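Local structure of tight junction protein ZO-3 (3KFV) at residues Q160-E165 against Q281-I286; G152-I157 against D277-E282. The protein acts as a scaffold linking tight junction membrane proteins such as claudins and occludin to the actin cytoskeleton, and is represented here by its SH3 and guanylate kinase-like part. One frame throughout, in Å; residues are numbered along the deposited sequence.

Contact 1: residues Q160-E165 against Q281-I286; sequences QKLTAE and QELKAI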
loop_
_atom_site.group_PDB
_atom_site.type_symbol
_atom_site.label_atom_id
_atom_site.label_comp_id
_atom_site.label_asym_id
_atom_site.label_seq_id
_atom_site.Cartn_x
_atom_site.Cartn_y
_atom_site.Cartn_z
ATOM N N GLN A 160 7.398 18.113 -3.611
ATOM C CA GLN A 160 7.630 19.370 -4.307
ATOM C C GLN A 160 8.767 19.209 -5.306
ATOM O O GLN A 160 8.660 19.631 -6.455
ATOM C CB GLN A 160 7.942 20.501 -3.322
ATOM N N LYS A 161 9.852 18.584 -4.864
ATOM C CA LYS A 161 11.012 18.383 -5.722
ATOM C C LYS A 161 10.689 17.522 -6.941
ATOM O O LYS A 161 11.217 17.758 -8.033
ATOM C CB LYS A 161 12.177 17.775 -4.937
ATOM C CG LYS A 161 12.891 18.753 -4.018
ATOM C CD LYS A 161 14.349 18.350 -3.826
ATOM C CE LYS A 161 15.130 19.421 -3.077
ATOM N NZ LYS A 161 15.007 20.752 -3.734
ATOM N N LEU A 162 9.822 16.529 -6.754
ATOM C CA LEU A 162 9.450 15.628 -7.842
ATOM C C LEU A 162 8.674 16.330 -8.947
ATOM O O LEU A 162 8.991 16.190 -10.131
ATOM C CB LEU A 162 8.626 14.457 -7.316
ATOM C CG LEU A 162 9.417 13.369 -6.602
ATOM C CD1 LEU A 162 8.471 12.352 -5.984
ATOM C CD2 LEU A 162 10.400 12.716 -7.561
ATOM N N THR A 163 7.646 17.075 -8.559
ATOM C CA THR A 163 6.819 17.772 -9.536
ATOM C C THR A 163 7.557 18.960 -10.151
ATOM O O THR A 163 7.313 19.327 -11.301
ATOM C CB THR A 163 5.490 18.245 -8.921
ATOM O OG1 THR A 163 5.744 18.859 -7.652
ATOM C CG2 THR A 163 4.559 17.070 -8.714
ATOM N N ALA A 164 8.459 19.555 -9.380
ATOM C CA ALA A 164 9.210 20.709 -9.842
ATOM C C ALA A 164 10.226 20.277 -10.887
ATOM O O ALA A 164 10.520 21.009 -11.832
ATOM C CB ALA A 164 9.905 21.381 -8.676
ATOM N N GLU A 165 10.759 19.076 -10.710
ATOM C CA GLU A 165 11.802 18.567 -11.583
ATOM C C GLU A 165 11.193 17.871 -12.795
ATOM O O GLU A 165 11.790 17.845 -13.875
ATOM C CB GLU A 165 12.696 17.604 -10.802
ATOM C CG GLU A 165 13.850 17.021 -11.587
ATOM C CD GLU A 165 14.726 16.108 -10.743
ATOM O OE1 GLU A 165 14.575 16.115 -9.504
ATOM O OE2 GLU A 165 15.566 15.382 -11.313
ATOM N N GLN A 281 17.805 10.766 -4.612
ATOM C CA GLN A 281 18.262 9.951 -5.735
ATOM C C GLN A 281 17.697 8.532 -5.647
ATOM O O GLN A 281 17.038 8.054 -6.578
ATOM C CB GLN A 281 19.791 9.902 -5.781
ATOM C CG GLN A 281 20.455 11.240 -6.105
ATOM C CD GLN A 281 20.148 11.730 -7.511
ATOM O OE1 GLN A 281 19.464 12.739 -7.694
ATOM N NE2 GLN A 281 20.649 11.014 -8.510
ATOM N N GLU A 282 17.958 7.866 -4.525
ATOM C CA GLU A 282 17.392 6.547 -4.268
ATOM C C GLU A 282 15.877 6.555 -4.441
ATOM O O GLU A 282 15.304 5.621 -5.001
ATOM C CB GLU A 282 17.787 6.049 -2.876
ATOM C CG GLU A 282 19.036 5.169 -2.893
ATOM C CD GLU A 282 19.802 5.158 -1.569
ATOM O OE1 GLU A 282 19.178 4.975 -0.497
ATOM O OE2 GLU A 282 21.044 5.314 -1.611
ATOM N N LEU A 283 15.229 7.617 -3.976
ATOM C CA LEU A 283 13.786 7.729 -4.143
ATOM C C LEU A 283 13.422 7.565 -5.607
ATOM O O LEU A 283 12.667 6.667 -5.964
ATOM C CB LEU A 283 13.266 9.066 -3.613
ATOM C CG LEU A 283 11.777 9.372 -3.826
ATOM C CD1 LEU A 283 10.883 8.232 -3.352
ATOM C CD2 LEU A 283 11.384 10.675 -3.145
ATOM N N LYS A 284 13.981 8.423 -6.454
ATOM C CA LYS A 284 13.625 8.450 -7.871
ATOM C C LYS A 284 13.854 7.105 -8.550
ATOM O O LYS A 284 13.061 6.680 -9.385
ATOM C CB LYS A 284 14.386 9.560 -8.599
ATOM C CG LYS A 284 13.806 10.948 -8.384
ATOM C CD LYS A 284 14.443 11.965 -9.319
ATOM C CE LYS A 284 15.906 12.190 -8.982
ATOM N NZ LYS A 284 16.574 13.074 -9.970
ATOM N N ALA A 285 14.939 6.437 -8.175
ATOM C CA ALA A 285 15.266 5.129 -8.731
ATOM C C ALA A 285 14.247 4.078 -8.278
ATOM O O ALA A 285 13.843 3.206 -9.052
ATOM C CB ALA A 285 16.674 4.726 -8.325
ATOM N N ILE A 286 13.827 4.175 -7.021
ATOM C CA ILE A 286 12.873 3.234 -6.464
ATOM C C ILE A 286 11.484 3.352 -7.100
ATOM O O ILE A 286 10.789 2.352 -7.276
ATOM C CB ILE A 286 12.785 3.377 -4.936
ATOM C CG1 ILE A 286 14.016 2.741 -4.287
ATOM C CG2 ILE A 286 11.502 2.756 -4.402
ATOM C CD1 ILE A 286 14.089 2.931 -2.796
#
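Glu-165 and Lys-284 form a salt bridge between helices 155-165 and 278-290. Lys-284 NZ donates to Glu-165 OE2 at 2.9 Å. It meets the oxygen on its syn side, 18° out of the carboxylate plane. The two side chains come from opposite directions. Glu-165 is extended, with CG anti to the backbone N. Lys-284 bends at chi3 (-67°), which turns its amino end to the carboxylate. The second oxygen, OE1, has a probable hydrogen bond to Tyr-280 OH, so both oxygens have a partner.

The rest is apolar. Leu-162 CD2 lies 3.9 Å from Lys-284 CG, the two side chains sliding past each other in opposite directions. Leu-162 CD1 is 4.4 Å from Leu-283 CD2. Lys-284 thus packs with its stem and pairs with its tip. Replacing Lys-284 by an alanine would probably leave the Glu-165 carboxylate without its positive mate and uncover part of Leu-162.

The short helical segments cross at -67°, with their axes 11.9 Å apart. Leu-162 also touches Ile-287, and it reaches Leu-202 and Phe-170 on strands 200-203 and 170-172 of the parallel sheet. On the other helix, Ile-286 packs on strand 268-272.

Contact 2: residues G152-I157 against D277-E282; sequences GPVADI and DTWYQE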
loop_
_atom_site.group_PDB
_atom_site.type_symbol
_atom_site.label_atom_id
_atom_site.label_comp_id
_atom_site.label_asym_id
_atom_site.label_seq_id
_atom_site.Cartn_x
_atom_site.Cartn_y
_atom_site.Cartn_z
ATOM N N GLY A 152 6.848 9.615 6.125
ATOM C CA GLY A 152 8.050 10.106 6.771
ATOM C C GLY A 152 8.067 11.619 6.841
ATOM O O GLY A 152 7.145 12.281 6.367
ATOM N N PRO A 153 9.129 12.182 7.424
ATOM C CA PRO A 153 9.162 13.612 7.735
ATOM C C PRO A 153 9.609 14.491 6.569
ATOM O O PRO A 153 10.040 15.620 6.817
ATOM C CB PRO A 153 10.196 13.699 8.868
ATOM C CG PRO A 153 10.592 12.273 9.192
ATOM C CD PRO A 153 10.307 11.489 7.956
ATOM N N VAL A 154 9.517 14.000 5.335
ATOM C CA VAL A 154 9.898 14.812 4.178
ATOM C C VAL A 154 8.953 14.641 3.012
ATOM O O VAL A 154 9.295 14.982 1.880
ATOM C CB VAL A 154 11.323 14.511 3.688
ATOM C CG1 VAL A 154 12.347 15.067 4.665
ATOM C CG2 VAL A 154 11.512 13.013 3.470
ATOM N N ALA A 155 7.767 14.115 3.290
ATOM C CA ALA A 155 6.767 13.933 2.247
ATOM C C ALA A 155 6.598 15.227 1.457
ATOM O O ALA A 155 6.599 15.218 0.226
ATOM C CB ALA A 155 5.440 13.493 2.847
ATOM N N ASP A 156 6.470 16.340 2.169
ATOM C CA ASP A 156 6.266 17.632 1.518
ATOM C C ASP A 156 7.442 18.015 0.620
ATOM O O ASP A 156 7.255 18.381 -0.543
ATOM C CB ASP A 156 5.964 18.734 2.546
ATOM C CG ASP A 156 7.015 18.828 3.646
ATOM O OD1 ASP A 156 7.948 17.995 3.674
ATOM O OD2 ASP A 156 6.905 19.746 4.490
ATOM N N ILE A 157 8.649 17.924 1.164
ATOM C CA ILE A 157 9.860 18.234 0.413
ATOM C C ILE A 157 10.014 17.320 -0.796
ATOM O O ILE A 157 10.276 17.784 -1.910
ATOM C CB ILE A 157 11.109 18.104 1.299
ATOM C CG1 ILE A 157 11.106 19.194 2.376
ATOM C CG2 ILE A 157 12.371 18.165 0.453
ATOM C CD1 ILE A 157 11.995 18.885 3.564
ATOM N N ASP A 277 21.748 14.979 -1.609
ATOM C CA ASP A 277 20.659 14.545 -2.485
ATOM C C ASP A 277 20.506 13.024 -2.570
ATOM O O ASP A 277 19.755 12.519 -3.399
ATOM C CB ASP A 277 20.862 15.112 -3.894
ATOM C CG ASP A 277 21.930 14.359 -4.693
ATOM O OD1 ASP A 277 22.750 13.627 -4.099
ATOM O OD2 ASP A 277 21.951 14.506 -5.932
ATOM N N THR A 278 21.209 12.295 -1.716
ATOM C CA THR A 278 21.241 10.844 -1.835
ATOM C C THR A 278 19.862 10.189 -1.666
ATOM O O THR A 278 19.435 9.419 -2.530
ATOM C CB THR A 278 22.310 10.220 -0.902
ATOM O OG1 THR A 278 23.613 10.477 -1.446
ATOM C CG2 THR A 278 22.121 8.719 -0.782
ATOM N N TRP A 279 19.161 10.498 -0.579
ATOM C CA TRP A 279 17.841 9.902 -0.343
ATOM C C TRP A 279 16.868 10.219 -1.471
ATOM O O TRP A 279 16.004 9.409 -1.804
ATOM C CB TRP A 279 17.251 10.360 0.992
ATOM C CG TRP A 279 16.932 11.829 1.065
ATOM C CD1 TRP A 279 17.717 12.810 1.595
ATOM C CD2 TRP A 279 15.738 12.477 0.604
ATOM N NE1 TRP A 279 17.089 14.028 1.492
ATOM C CE2 TRP A 279 15.871 13.852 0.890
ATOM C CE3 TRP A 279 14.569 12.030 -0.022
ATOM C CZ2 TRP A 279 14.879 14.784 0.571
ATOM C CZ3 TRP A 279 13.583 12.960 -0.339
ATOM C CH2 TRP A 279 13.747 14.320 -0.042
ATOM N N TYR A 280 17.016 11.406 -2.050
ATOM C CA TYR A 280 16.181 11.837 -3.158
ATOM C C TYR A 280 16.517 11.051 -4.421
ATOM O O TYR A 280 15.630 10.714 -5.206
ATOM C CB TYR A 280 16.365 13.333 -3.403
ATOM C CG TYR A 280 15.470 13.875 -4.489
ATOM C CD1 TYR A 280 14.107 14.034 -4.273
ATOM C CD2 TYR A 280 15.985 14.230 -5.733
ATOM C CE1 TYR A 280 13.282 14.526 -5.262
ATOM C CE2 TYR A 280 15.168 14.721 -6.728
ATOM C CZ TYR A 280 13.817 14.869 -6.487
ATOM O OH TYR A 280 12.988 15.357 -7.474
ATOM N N GLN A 281 17.805 10.766 -4.612
ATOM C CA GLN A 281 18.262 9.951 -5.735
ATOM C C GLN A 281 17.697 8.532 -5.647
ATOM O O GLN A 281 17.038 8.054 -6.578
ATOM C CB GLN A 281 19.791 9.902 -5.781
ATOM C CG GLN A 281 20.455 11.240 -6.105
ATOM C CD GLN A 281 20.148 11.730 -7.511
ATOM O OE1 GLN A 281 19.464 12.739 -7.694
ATOM N NE2 GLN A 281 20.649 11.014 -8.510
ATOM N N GLU A 282 17.958 7.866 -4.525
ATOM C CA GLU A 282 17.392 6.547 -4.268
ATOM C C GLU A 282 15.877 6.555 -4.441
ATOM O O GLU A 282 15.304 5.621 -5.001
ATOM C CB GLU A 282 17.787 6.049 -2.876
ATOM C CG GLU A 282 19.036 5.169 -2.893
ATOM C CD GLU A 282 19.802 5.158 -1.569
ATOM O OE1 GLU A 282 19.178 4.975 -0.497
ATOM O OE2 GLU A 282 21.044 5.314 -1.611
#
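Trp-279 meets Val-154 and Ile-157 in a buried apolar contact. No hydrogen bond crosses between the two segments. Ile-157 CG2 lies at the edge of the indole, near its plane, 4.1 Å from Trp-279 CH2. The two side chains cross at about a right angle. Val-154 CG2 approaches the same six-membered ring obliquely, 4.3 Å from Trp-279 CZ3. Trp-279 CG sits between its own backbone N and carbonyl carbon (chi1 66°), and the six-membered ring reaches out to the start of helix 155-165. Tyr-280 CB lies 4.0 Å above one face of the indole, toward the rim. Phe-225 of strand 221-227 adds an edge-to-face ring contact, and Ile-270 and Leu-272 of strand 268-272 also touch the Trp-279 side chain. Leu-240 of helix 230-240 touches both Trp-279 and Ile-157.

Polar groups beside the contact bond elsewhere. Asp-156 OD2 makes a salt bridge with Arg-237 NH1 on the same helix as Leu-240. Val-154 is the N-cap residue of helix 155-165.

Strand 148-151, this turn and helix 155-165 follow one another as the first strand, loop and helix do in guanylate kinases. There the loop is the phosphate-binding P-loop. Here it is short and carries no Gly-Lys-Ser signature, consistent with a MAGUK guanylate kinase-like domain that does not act as a kinase.

Overall arrangement
Contacts 1 and 2 are two levels of one interface between helices 155-165 and 278-290. Their centres are about 8 Å apart, and they share Gln-281 and Glu-282. Contact 2 joins the N-terminal starts of both helices and is buried. Contact 1 lies further along each and is partly exposed. Tyr-280 ties the two together: its OH is 2.7 Å from Glu-165 OE1, a probable hydrogen bond. All four segments belong to the guanylate kinase-like part, and the two helices pack beside its parallel sheet. The structure is an apo form. Contact 2 lies at the turn that probably corresponds to the nucleotide-binding loop of true guanylate kinases.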